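Local coordinates for protein putative prolyl-tRNA synthetase (Leishmania major, PDB 5XIL) that probably joins L-proline to its cognate tRNA at the expense of ATP, as a class II aminoacyl-tRNA synthetase whose catalytic core and anticodon-binding domain this chain contains, at residues R39-Y44 with A289-I294; G281-P286 with A371-G376; K23-E28 with E348-P353; Q310-S315 with V356-R361. All coordinates share one frame; numbering follows the deposited sequence.

Contact 1 of 4, residues R39-Y44 with A289-I294; sequences RPWAYY and ASTQVI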
loop_
_atom_site.group_PDB
_atom_site.type_symbol
_atom_site.label_atom_id
_atom_site.label_comp_id
_atom_site.label_asym_id
_atom_site.label_seq_id
_atom_site.Cartn_x
_atom_site.Cartn_y
_atom_site.Cartn_z
ATOM N N ARG A 39 -0.308 9.912 -13.020
ATOM C CA ARG A 39 1.085 9.809 -13.170
ATOM C C ARG A 39 1.820 9.965 -11.815
ATOM O O ARG A 39 1.214 10.388 -10.824
ATOM C CB ARG A 39 1.535 10.890 -14.148
ATOM C CG ARG A 39 0.856 10.771 -15.508
ATOM C CD ARG A 39 1.465 11.755 -16.538
ATOM N NE ARG A 39 2.811 11.306 -16.877
ATOM C CZ ARG A 39 3.620 11.960 -17.701
ATOM N NH1 ARG A 39 3.249 13.070 -18.259
ATOM N NH2 ARG A 39 4.798 11.472 -17.991
ATOM N N PRO A 40 3.115 9.597 -11.758
ATOM C CA PRO A 40 3.800 9.586 -10.463
ATOM C C PRO A 40 3.803 10.854 -9.684
ATOM O O PRO A 40 3.792 10.741 -8.467
ATOM C CB PRO A 40 5.248 9.227 -10.820
ATOM C CG PRO A 40 5.040 8.405 -12.038
ATOM C CD PRO A 40 3.967 9.020 -12.804
ATOM N N TRP A 41 3.835 12.027 -10.311
ATOM C CA TRP A 41 3.923 13.212 -9.504
ATOM C C TRP A 41 2.741 13.378 -8.564
ATOM O O TRP A 41 2.863 13.887 -7.416
ATOM C CB TRP A 41 4.093 14.426 -10.392
ATOM C CG TRP A 41 4.495 15.687 -9.713
ATOM C CD1 TRP A 41 3.749 16.847 -9.600
ATOM C CD2 TRP A 41 5.758 15.951 -9.061
ATOM N NE1 TRP A 41 4.477 17.789 -8.913
ATOM C CE2 TRP A 41 5.692 17.264 -8.557
ATOM C CE3 TRP A 41 6.931 15.202 -8.862
ATOM C CZ2 TRP A 41 6.772 17.857 -7.863
ATOM C CZ3 TRP A 41 8.012 15.802 -8.189
ATOM C CH2 TRP A 41 7.905 17.099 -7.668
ATOM N N ALA A 42 1.571 13.009 -9.071
ATOM C CA ALA A 42 0.388 12.943 -8.256
ATOM C C ALA A 42 0.232 11.646 -7.430
ATOM O O ALA A 42 -0.148 11.666 -6.253
ATOM C CB ALA A 42 -0.828 13.158 -9.103
ATOM N N TYR A 43 0.454 10.494 -8.060
ATOM C CA TYR A 43 0.348 9.219 -7.358
ATOM C C TYR A 43 1.194 9.103 -6.075
ATOM O O TYR A 43 0.752 8.512 -5.096
ATOM C CB TYR A 43 0.625 8.009 -8.286
ATOM C CG TYR A 43 0.057 6.744 -7.671
ATOM C CD1 TYR A 43 -1.318 6.455 -7.777
ATOM C CD2 TYR A 43 0.822 5.928 -6.844
ATOM C CE1 TYR A 43 -1.854 5.322 -7.166
ATOM C CE2 TYR A 43 0.276 4.785 -6.238
ATOM C CZ TYR A 43 -1.069 4.513 -6.432
ATOM O OH TYR A 43 -1.639 3.456 -5.805
ATOM N N TYR A 44 2.398 9.663 -6.087
ATOM C CA TYR A 44 3.280 9.661 -4.910
ATOM C C TYR A 44 2.531 10.205 -3.731
ATOM O O TYR A 44 2.694 9.732 -2.587
ATOM C CB TYR A 44 4.527 10.491 -5.116
ATOM C CG TYR A 44 5.474 10.352 -4.008
ATOM C CD1 TYR A 44 6.293 9.234 -3.936
ATOM C CD2 TYR A 44 5.591 11.338 -3.029
ATOM C CE1 TYR A 44 7.187 9.077 -2.863
ATOM C CE2 TYR A 44 6.451 11.209 -1.951
ATOM C CZ TYR A 44 7.244 10.071 -1.870
ATOM O OH TYR A 44 8.102 9.924 -0.845
ATOM N N ALA A 289 5.937 15.529 -1.602
ATOM C CA ALA A 289 6.599 15.853 -2.855
ATOM C C ALA A 289 7.572 14.718 -3.248
ATOM O O ALA A 289 8.490 14.407 -2.483
ATOM C CB ALA A 289 7.348 17.190 -2.790
ATOM N N SER A 290 7.336 14.150 -4.427
ATOM C CA SER A 290 8.099 13.009 -4.864
ATOM C C SER A 290 9.576 13.426 -4.983
ATOM O O SER A 290 10.485 12.651 -4.638
ATOM C CB SER A 290 7.603 12.569 -6.226
ATOM O OG SER A 290 8.346 11.466 -6.593
ATOM N N THR A 291 9.783 14.597 -5.553
ATOM C CA THR A 291 11.051 15.325 -5.474
ATOM C C THR A 291 10.849 16.540 -4.590
ATOM O O THR A 291 9.998 17.349 -4.862
ATOM C CB THR A 291 11.570 15.712 -6.844
ATOM O OG1 THR A 291 11.820 14.508 -7.542
ATOM C CG2 THR A 291 12.872 16.563 -6.773
ATOM N N GLN A 292 11.689 16.677 -3.565
ATOM C CA GLN A 292 11.582 17.789 -2.617
ATOM C C GLN A 292 12.543 18.931 -3.018
ATOM O O GLN A 292 12.261 20.114 -2.806
ATOM C CB GLN A 292 11.939 17.267 -1.258
ATOM C CG GLN A 292 10.855 16.386 -0.620
ATOM C CD GLN A 292 11.285 15.817 0.707
ATOM O OE1 GLN A 292 12.398 15.313 0.857
ATOM N NE2 GLN A 292 10.435 15.948 1.707
ATOM N N VAL A 293 13.655 18.539 -3.606
ATOM C CA VAL A 293 14.690 19.509 -4.031
ATOM C C VAL A 293 15.175 19.162 -5.400
ATOM O O VAL A 293 15.589 18.038 -5.666
ATOM C CB VAL A 293 15.895 19.516 -3.072
ATOM C CG1 VAL A 293 16.948 20.517 -3.557
ATOM C CG2 VAL A 293 15.505 19.655 -1.619
ATOM N N ILE A 294 15.141 20.121 -6.310
ATOM C CA ILE A 294 15.701 19.933 -7.606
ATOM C C ILE A 294 16.999 20.762 -7.694
ATOM O O ILE A 294 17.011 21.905 -7.386
ATOM C CB ILE A 294 14.752 20.303 -8.734
ATOM C CG1 ILE A 294 15.276 19.866 -10.119
ATOM C CG2 ILE A 294 14.417 21.774 -8.769
ATOM C CD1 ILE A 294 15.233 18.395 -10.331
HETATM O O HOH W 1 4.729 14.282 -5.514
#
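The first turn of helix 40-60, with Arg39 as its N-cap, meets the loop that leads into strand 293-297, the first in sequence of the anticodon-binding domain's mixed sheet. Two aromatic side chains, Trp41 and Tyr44, receive Ser290 between them; CG anti to the backbone N (chi1 -167° and -173°) sends both rings off one side of the helix. Tyr44 offers a ring face: Ser290 CA lies 3.8 Å from the centroid of the Tyr44 ring, a CH-pi contact 21° off the normal, so a broad flat ring suits a residue approaching through its backbone. Trp41 reaches farther along the loop, where its long indole meets Thr291. CB of Thr291 sits in the plane of the Trp41 ring at its edge, 3.8 Å from CZ3. Ser290 is small enough that its CB can touch both aromatics, being 3.8 Å from Trp41 CE3 and equally far from Tyr44 CG. The indole NE1 is bonded to Lys350 O, which fixes the rotation of the ring, while Glu63 of the second subunit packs on Ser290. A single water joins the two backbones, giving a hydrogen bond to Trp41 O at 2.7 Å and accepting one from Ser290 N at 2.8 Å.

Contact 2 of 4, residues G281-P286 with A371-G376; sequences GMVMPP and AVRHSG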
loop_
_atom_site.group_PDB
_atom_site.type_symbol
_atom_site.label_atom_id
_atom_site.label_comp_id
_atom_site.label_asym_id
_atom_site.label_seq_id
_atom_site.Cartn_x
_atom_site.Cartn_y
_atom_site.Cartn_z
ATOM N N GLY A 281 1.738 27.906 -10.931
ATOM C CA GLY A 281 1.576 26.470 -11.077
ATOM C C GLY A 281 1.252 25.785 -9.772
ATOM O O GLY A 281 0.852 26.420 -8.789
ATOM N N MET A 282 1.555 24.504 -9.734
ATOM C CA MET A 282 1.429 23.749 -8.464
ATOM C C MET A 282 2.477 24.202 -7.411
ATOM O O MET A 282 3.521 24.757 -7.746
ATOM C CB MET A 282 1.537 22.271 -8.802
ATOM C CG MET A 282 1.308 21.318 -7.622
ATOM S SD MET A 282 -0.219 21.735 -6.749
ATOM C CE MET A 282 -0.204 20.763 -5.219
ATOM N N VAL A 283 2.147 24.063 -6.149
ATOM C CA VAL A 283 3.036 24.241 -5.047
ATOM C C VAL A 283 2.855 22.951 -4.213
ATOM O O VAL A 283 1.800 22.780 -3.580
ATOM C CB VAL A 283 2.696 25.492 -4.209
ATOM C CG1 VAL A 283 3.611 25.638 -3.008
ATOM C CG2 VAL A 283 2.748 26.789 -5.063
ATOM N N MET A 284 3.827 22.047 -4.225
ATOM C CA MET A 284 3.670 20.740 -3.590
ATOM C C MET A 284 4.027 20.841 -2.108
ATOM O O MET A 284 5.149 21.237 -1.770
ATOM C CB MET A 284 4.518 19.699 -4.354
ATOM C CG MET A 284 4.295 18.207 -4.118
ATOM S SD MET A 284 2.585 17.693 -4.378
ATOM C CE MET A 284 2.472 17.353 -6.117
ATOM N N PRO A 285 3.108 20.437 -1.223
ATOM C CA PRO A 285 3.511 20.308 0.156
ATOM C C PRO A 285 4.728 19.342 0.255
ATOM O O PRO A 285 4.731 18.245 -0.328
ATOM C CB PRO A 285 2.254 19.699 0.835
ATOM C CG PRO A 285 1.160 20.103 -0.056
ATOM C CD PRO A 285 1.728 19.925 -1.413
ATOM N N PRO A 286 5.750 19.724 1.020
ATOM C CA PRO A 286 7.009 18.966 0.971
ATOM C C PRO A 286 6.957 17.535 1.464
ATOM O O PRO A 286 7.691 16.695 0.947
ATOM C CB PRO A 286 7.966 19.801 1.846
ATOM C CG PRO A 286 7.128 20.630 2.696
ATOM C CD PRO A 286 5.821 20.895 1.919
ATOM N N ALA A 371 16.055 28.631 -3.930
ATOM C CA ALA A 371 14.865 29.370 -4.215
ATOM C C ALA A 371 13.693 28.570 -3.639
ATOM O O ALA A 371 13.535 27.381 -4.019
ATOM C CB ALA A 371 14.714 29.432 -5.725
ATOM N N VAL A 372 12.919 29.180 -2.733
ATOM C CA VAL A 372 11.759 28.548 -2.097
ATOM C C VAL A 372 10.493 28.782 -2.917
ATOM O O VAL A 372 10.113 29.938 -3.201
ATOM C CB VAL A 372 11.537 29.135 -0.698
ATOM C CG1 VAL A 372 10.449 28.431 0.011
ATOM C CG2 VAL A 372 12.823 29.076 0.093
ATOM N N ARG A 373 9.890 27.699 -3.410
ATOM C CA ARG A 373 8.799 27.795 -4.325
ATOM C C ARG A 373 7.526 28.521 -3.764
ATOM O O ARG A 373 6.926 29.374 -4.459
ATOM C CB ARG A 373 8.411 26.422 -4.829
ATOM C CG ARG A 373 7.179 26.383 -5.754
ATOM C CD ARG A 373 7.327 27.095 -7.061
ATOM N NE ARG A 373 6.108 27.005 -7.848
ATOM C CZ ARG A 373 5.071 27.802 -7.740
ATOM N NH1 ARG A 373 5.092 28.885 -6.938
ATOM N NH2 ARG A 373 4.028 27.551 -8.477
ATOM N N HIS A 374 7.109 28.212 -2.575
ATOM C CA HIS A 374 5.833 28.757 -2.112
ATOM C C HIS A 374 5.924 30.275 -1.926
ATOM O O HIS A 374 4.997 30.939 -2.238
ATOM C CB HIS A 374 5.335 28.047 -0.859
ATOM C CG HIS A 374 6.078 28.406 0.381
ATOM N ND1 HIS A 374 5.622 29.360 1.259
ATOM C CD2 HIS A 374 7.250 27.953 0.886
ATOM C CE1 HIS A 374 6.469 29.456 2.264
ATOM N NE2 HIS A 374 7.475 28.630 2.050
ATOM N N SER A 375 7.070 30.777 -1.446
ATOM C CA SER A 375 7.221 32.168 -0.997
ATOM C C SER A 375 8.024 32.994 -1.988
ATOM O O SER A 375 7.921 34.206 -1.964
ATOM C CB SER A 375 7.901 32.232 0.373
ATOM O OG SER A 375 9.209 31.726 0.227
ATOM N N GLY A 376 8.793 32.352 -2.865
ATOM C CA GLY A 376 9.688 33.032 -3.762
ATOM C C GLY A 376 10.908 33.531 -3.040
ATOM O O GLY A 376 11.761 34.160 -3.629
#
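Gly281 opens the segment 281-286 beside the guanidinium of Arg373, with its CA at the edge of that group and in its plane. Its phi of 138° suits a glycine, because a CB would be jammed against the preceding carbonyl oxygen. Next, Met282 turns its side chain away from Arg373 and presents its backbone instead: Met282 O lies 2.9 Å from Arg373 NH2, placed obliquely to the guanidinium. Val283 follows, and its two methyls divide the work. CG2 rests over one face of the guanidinium, 3.7 Å from Arg373 CZ, whereas CG1 meets His374 CB at 3.7 Å. A beta-branched residue fits here because it can touch two consecutive residues at once, and the flat guanidinium offers a face for one of the methyls. Arg373 reaches the loop with CG anti to the backbone N (chi1 176°) and a bend at chi2 of 64°. Two outside partners hold its polar end: NE bonds to Glu348 O, and NH1 forms a salt bridge with Asp278. The side chain of His374 leads away from the loop and packs on Val398 and Gln401 of helix 387-412. Farther along, Pro285 packs on Met272 of helix 267-276, and Pro286 on Leu395. The segment belongs to the connection between helix 267-276 and strand 293-297, consistent with a linker from the catalytic core to the anticodon-binding domain, and lies between helices 267-276 and 387-412 and against the turn that follows strand 367-372.

Contact 3 of 4, residues K23-E28 with E348-P353; sequences KAEMIE and EVKGVP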
loop_
_atom_site.group_PDB
_atom_site.type_symbol
_atom_site.label_atom_id
_atom_site.label_comp_id
_atom_site.label_asym_id
_atom_site.label_seq_id
_atom_site.Cartn_x
_atom_site.Cartn_y
_atom_site.Cartn_z
ATOM N N LYS A 23 0.325 20.242 -17.063
ATOM C CA LYS A 23 1.704 20.741 -17.155
ATOM C C LYS A 23 2.573 20.223 -16.036
ATOM O O LYS A 23 3.723 19.990 -16.244
ATOM C CB LYS A 23 1.748 22.287 -17.218
ATOM C CG LYS A 23 1.394 22.853 -18.587
ATOM C CD LYS A 23 1.317 24.366 -18.477
ATOM C CE LYS A 23 1.383 25.110 -19.804
ATOM N NZ LYS A 23 1.039 26.568 -19.577
ATOM N N ALA A 24 2.009 19.955 -14.861
ATOM C CA ALA A 24 2.781 19.416 -13.726
ATOM C C ALA A 24 2.913 17.900 -13.817
ATOM O O ALA A 24 3.514 17.277 -12.941
ATOM C CB ALA A 24 2.166 19.819 -12.396
ATOM N N GLU A 25 2.418 17.315 -14.903
ATOM C CA GLU A 25 2.503 15.867 -15.112
ATOM C C GLU A 25 1.815 15.036 -14.075
ATOM O O GLU A 25 2.318 13.998 -13.728
ATOM C CB GLU A 25 3.959 15.416 -15.283
ATOM C CG GLU A 25 4.566 16.165 -16.437
ATOM C CD GLU A 25 6.043 15.858 -16.644
ATOM O OE1 GLU A 25 6.831 15.700 -15.674
ATOM O OE2 GLU A 25 6.373 15.821 -17.806
ATOM N N MET A 26 0.667 15.505 -13.568
ATOM C CA MET A 26 -0.082 14.814 -12.600
ATOM C C MET A 26 -1.050 13.815 -13.182
ATOM O O MET A 26 -1.237 12.757 -12.612
ATOM C CB MET A 26 -0.823 15.761 -11.671
ATOM C CG MET A 26 0.183 16.552 -10.839
ATOM S SD MET A 26 -0.502 17.809 -9.741
ATOM C CE MET A 26 -0.814 16.914 -8.245
ATOM N N ILE A 27 -1.649 14.159 -14.310
ATOM C CA ILE A 27 -2.601 13.292 -14.961
ATOM C C ILE A 27 -2.385 13.335 -16.446
ATOM O O ILE A 27 -1.884 14.333 -16.968
ATOM C CB ILE A 27 -4.073 13.630 -14.714
ATOM C CG1 ILE A 27 -4.442 14.976 -15.304
ATOM C CG2 ILE A 27 -4.480 13.614 -13.262
ATOM C CD1 ILE A 27 -5.820 14.880 -15.925
ATOM N N GLU A 28 -2.763 12.236 -17.080
ATOM C CA GLU A 28 -2.791 12.075 -18.527
ATOM C C GLU A 28 -4.218 11.652 -18.857
ATOM O O GLU A 28 -4.774 10.693 -18.251
ATOM C CB GLU A 28 -1.803 10.967 -18.891
ATOM C CG GLU A 28 -1.604 10.697 -20.358
ATOM C CD GLU A 28 -0.949 11.852 -21.061
ATOM O OE1 GLU A 28 -1.684 12.511 -21.781
ATOM O OE2 GLU A 28 0.265 12.112 -20.856
ATOM N N GLU A 348 9.111 24.718 -11.422
ATOM C CA GLU A 348 8.207 25.679 -10.807
ATOM C C GLU A 348 6.776 25.255 -11.000
ATOM O O GLU A 348 5.973 25.266 -10.060
ATOM C CB GLU A 348 8.386 27.069 -11.414
ATOM C CG GLU A 348 7.527 28.141 -10.763
ATOM C CD GLU A 348 8.030 29.527 -11.084
ATOM O OE1 GLU A 348 7.694 30.062 -12.162
ATOM O OE2 GLU A 348 8.800 30.056 -10.271
ATOM N N VAL A 349 6.457 24.900 -12.234
ATOM C CA VAL A 349 5.104 24.513 -12.524
ATOM C C VAL A 349 4.676 23.230 -11.778
ATOM O O VAL A 349 3.506 23.052 -11.385
ATOM C CB VAL A 349 4.915 24.364 -14.035
ATOM C CG1 VAL A 349 3.518 23.814 -14.314
ATOM C CG2 VAL A 349 5.097 25.746 -14.701
ATOM N N LYS A 350 5.644 22.319 -11.580
ATOM C CA LYS A 350 5.405 21.079 -10.842
ATOM C C LYS A 350 5.284 21.342 -9.399
ATOM O O LYS A 350 4.662 20.567 -8.683
ATOM C CB LYS A 350 6.485 20.035 -11.099
ATOM C CG LYS A 350 6.429 19.465 -12.505
ATOM C CD LYS A 350 7.614 18.584 -12.861
ATOM C CE LYS A 350 7.574 17.294 -12.078
ATOM N NZ LYS A 350 6.406 16.505 -12.602
ATOM N N GLY A 351 5.880 22.433 -8.922
ATOM C CA GLY A 351 5.774 22.773 -7.535
ATOM C C GLY A 351 6.805 22.163 -6.625
ATOM O O GLY A 351 6.554 22.066 -5.421
ATOM N N VAL A 352 7.990 21.836 -7.147
ATOM C CA VAL A 352 9.057 21.301 -6.325
ATOM C C VAL A 352 9.318 22.286 -5.219
ATOM O O VAL A 352 9.416 23.424 -5.515
ATOM C CB VAL A 352 10.385 21.136 -7.048
ATOM C CG1 VAL A 352 11.342 20.414 -6.093
ATOM C CG2 VAL A 352 10.186 20.348 -8.293
ATOM N N PRO A 353 9.293 21.863 -3.962
ATOM C CA PRO A 353 9.411 22.818 -2.871
ATOM C C PRO A 353 10.677 23.748 -2.909
ATOM O O PRO A 353 10.576 24.942 -2.579
ATOM C CB PRO A 353 9.459 21.906 -1.671
ATOM C CG PRO A 353 8.571 20.770 -1.988
ATOM C CD PRO A 353 8.758 20.585 -3.466
#
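Lys350 NZ is gripped by two oxygens of the segment 23-28. It donates to Ala24 O at 3.0 Å, standing well above that carbonyl's plane, and to Glu25 OE1 at 3.2 Å in a salt bridge that uses the anti lone pair of the carboxylate. The lysine chain starts extended and then bends at chi3 (69°) and chi4 (69°), which folds the ammonium back over the end of the neighbouring helix; the long flexible chain of lysine lets NZ reach both oxygens. Beside this grip the backbones come close, as the small Ala24 allows: Ala24 CB sits 3.6 Å from Val349 O, while Lys23 CB and Val349 CG1 make an apolar contact at 3.7 Å. Both segments contain the end of a helix, each closed by a Schellman motif: Glu25 has positive phi after helix 13-23, and Gly351 does the same after helix 340-350 of the anticodon-binding domain. Glycine suits the second site, since at its positive phi a CB would be jammed against the preceding carbonyl oxygen. Farther out, the Trp41 ring makes a cation-pi contact with Lys350, and His346 packs against Glu25. Ile5 of the N-terminal arm packs on Val349, while Lys23 NZ turns to Gly4 O and Asp19.

Contact 4 of 4, residues Q310-S315 with V356-R361; sequences QELLAS and VELGPR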
loop_
_atom_site.group_PDB
_atom_site.type_symbol
_atom_site.label_atom_id
_atom_site.label_comp_id
_atom_site.label_asym_id
_atom_site.label_seq_id
_atom_site.Cartn_x
_atom_site.Cartn_y
_atom_site.Cartn_z
ATOM N N GLN A 310 32.856 19.980 -16.106
ATOM C CA GLN A 310 32.847 18.667 -15.477
ATOM C C GLN A 310 32.758 18.763 -13.994
ATOM O O GLN A 310 32.059 17.998 -13.367
ATOM C CB GLN A 310 34.123 17.845 -15.811
ATOM N N GLU A 311 33.507 19.666 -13.428
ATOM C CA GLU A 311 33.506 19.829 -12.003
ATOM C C GLU A 311 32.076 20.224 -11.533
ATOM O O GLU A 311 31.637 19.814 -10.484
ATOM C CB GLU A 311 34.500 20.933 -11.636
ATOM C CG GLU A 311 34.918 20.967 -10.177
ATOM C CD GLU A 311 35.594 22.278 -9.774
ATOM O OE1 GLU A 311 35.705 23.209 -10.607
ATOM O OE2 GLU A 311 35.989 22.397 -8.600
ATOM N N LEU A 312 31.430 21.090 -12.293
ATOM C CA LEU A 312 30.160 21.669 -11.897
ATOM C C LEU A 312 29.102 20.580 -11.936
ATOM O O LEU A 312 28.301 20.414 -11.019
ATOM C CB LEU A 312 29.792 22.836 -12.817
ATOM C CG LEU A 312 28.607 23.659 -12.331
ATOM C CD1 LEU A 312 29.002 24.433 -11.060
ATOM C CD2 LEU A 312 28.131 24.619 -13.404
ATOM N N LEU A 313 29.133 19.787 -12.980
ATOM C CA LEU A 313 28.140 18.724 -13.096
ATOM C C LEU A 313 28.349 17.681 -12.032
ATOM O O LEU A 313 27.414 17.169 -11.453
ATOM C CB LEU A 313 28.208 18.113 -14.491
ATOM C CG LEU A 313 27.776 19.064 -15.600
ATOM C CD1 LEU A 313 27.761 18.244 -16.878
ATOM C CD2 LEU A 313 26.422 19.737 -15.398
ATOM N N ALA A 314 29.598 17.361 -11.781
ATOM C CA ALA A 314 29.970 16.426 -10.747
ATOM C C ALA A 314 29.543 16.893 -9.353
ATOM O O ALA A 314 29.162 16.088 -8.507
ATOM C CB ALA A 314 31.478 16.215 -10.757
ATOM N N SER A 315 29.695 18.181 -9.103
ATOM C CA SER A 315 29.277 18.738 -7.837
ATOM C C SER A 315 27.721 18.640 -7.684
ATOM O O SER A 315 27.237 18.451 -6.576
ATOM C CB SER A 315 29.798 20.174 -7.689
ATOM O OG SER A 315 28.999 21.113 -8.393
ATOM N N VAL A 356 17.719 24.396 -6.026
ATOM C CA VAL A 356 19.128 24.739 -5.768
ATOM C C VAL A 356 19.717 25.060 -7.123
ATOM O O VAL A 356 19.668 24.243 -8.010
ATOM C CB VAL A 356 19.945 23.596 -5.105
ATOM C CG1 VAL A 356 21.450 23.986 -5.121
ATOM C CG2 VAL A 356 19.523 23.292 -3.715
ATOM N N GLU A 357 20.239 26.265 -7.261
ATOM C CA GLU A 357 20.883 26.738 -8.455
ATOM C C GLU A 357 22.386 26.710 -8.143
ATOM O O GLU A 357 22.809 27.361 -7.183
ATOM C CB GLU A 357 20.417 28.169 -8.743
ATOM C CG GLU A 357 18.908 28.359 -8.731
ATOM C CD GLU A 357 18.414 29.806 -8.765
ATOM O OE1 GLU A 357 19.251 30.731 -8.978
ATOM O OE2 GLU A 357 17.184 30.035 -8.591
ATOM N N LEU A 358 23.128 25.861 -8.842
ATOM C CA LEU A 358 24.515 25.555 -8.491
ATOM C C LEU A 358 25.366 26.057 -9.677
ATOM O O LEU A 358 25.334 25.529 -10.814
ATOM C CB LEU A 358 24.703 24.085 -8.230
ATOM C CG LEU A 358 25.830 23.635 -7.327
ATOM C CD1 LEU A 358 25.892 22.138 -7.182
ATOM C CD2 LEU A 358 27.171 24.049 -7.843
ATOM N N GLY A 359 25.987 27.183 -9.440
ATOM C CA GLY A 359 26.913 27.755 -10.399
ATOM C C GLY A 359 28.356 27.912 -9.915
ATOM O O GLY A 359 28.749 27.479 -8.812
ATOM N N PRO A 360 29.169 28.535 -10.769
ATOM C CA PRO A 360 30.604 28.715 -10.429
ATOM C C PRO A 360 30.819 29.330 -9.031
ATOM O O PRO A 360 31.605 28.798 -8.222
ATOM C CB PRO A 360 31.070 29.645 -11.528
ATOM C CG PRO A 360 30.262 29.238 -12.726
ATOM C CD PRO A 360 28.880 28.922 -12.164
ATOM N N ARG A 361 30.077 30.387 -8.708
ATOM C CA ARG A 361 30.245 31.033 -7.417
ATOM C C ARG A 361 29.719 30.232 -6.211
ATOM O O ARG A 361 30.237 30.315 -5.085
ATOM C CB ARG A 361 29.689 32.493 -7.427
ATOM C CG ARG A 361 30.394 33.498 -8.371
ATOM C CD ARG A 361 31.964 33.419 -8.378
ATOM N NE ARG A 361 32.618 33.717 -7.084
ATOM C CZ ARG A 361 33.850 33.309 -6.729
ATOM N NH1 ARG A 361 34.593 32.555 -7.555
ATOM N NH2 ARG A 361 34.345 33.630 -5.525
#
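Leu312 and Leu358 lie alongside each other, running opposite ways, and join helix 306-325 to the end of strand 354-358 in the alpha/beta fold of the anticodon-binding domain, where the helix packs on the mixed sheet. Leu358 points from its strand toward the helix, with CG anti to the backbone N (chi1 -155°), and its two methyls straddle the Ser315 hydroxyl: CD1 and CD2 of Leu358 are each 3.5 Å from Ser315 OG in the conformer described. CD2 alone goes on to Leu312 CD1, at 3.7 Å. Leucine suits this place, since the forked tip of Leu358 lets one side chain touch both Leu312 and Ser315, about one helical turn apart. The same Leu312 CD1 also reaches past the strand end to Gly359 C, again at 3.7 Å. Gly359 is the N-cap of helix 360-365, and having no CB it leaves room beside Pro360 CD; the proline that follows fits the first turn of a helix, where its missing N-H costs no bond. Outward from this pair, Leu363 of helix 360-365 packs on both Leu312 and Ser315, and Cys316 on Leu358. Ser315 occupies a buried place facing leucine methyls, yet its polar group has a partner within its own helix. In that same conformer, with chi1 at 80°, the hydroxyl turns back along the helix, and Ser315 OG donates to Leu312 O at 2.8 Å.

In the fold
From the N terminus, segment 23-28 opens the widest loop, which contact 3 closes at 348-353. Contact 1, from 39-44 to 289-294, is nested inside it. The segment 281-286 comes just before the end of contact 1, and its partner 371-376 lies beyond contact 3, so contact 2 crosses both. Contact 4, between 310-315 and 356-361, follows contact 1 in series, nests inside contact 2 and crosses contact 3. Contacts 1, 2 and 3 cluster, their centres about 8 to 13 Å apart, and join the N-terminal region and the linker to the anticodon-binding domain. Contact 4, its centre about 23 to 25 Å from theirs, packs that domain internally, on the sheet also reached by contacts 1 and 2.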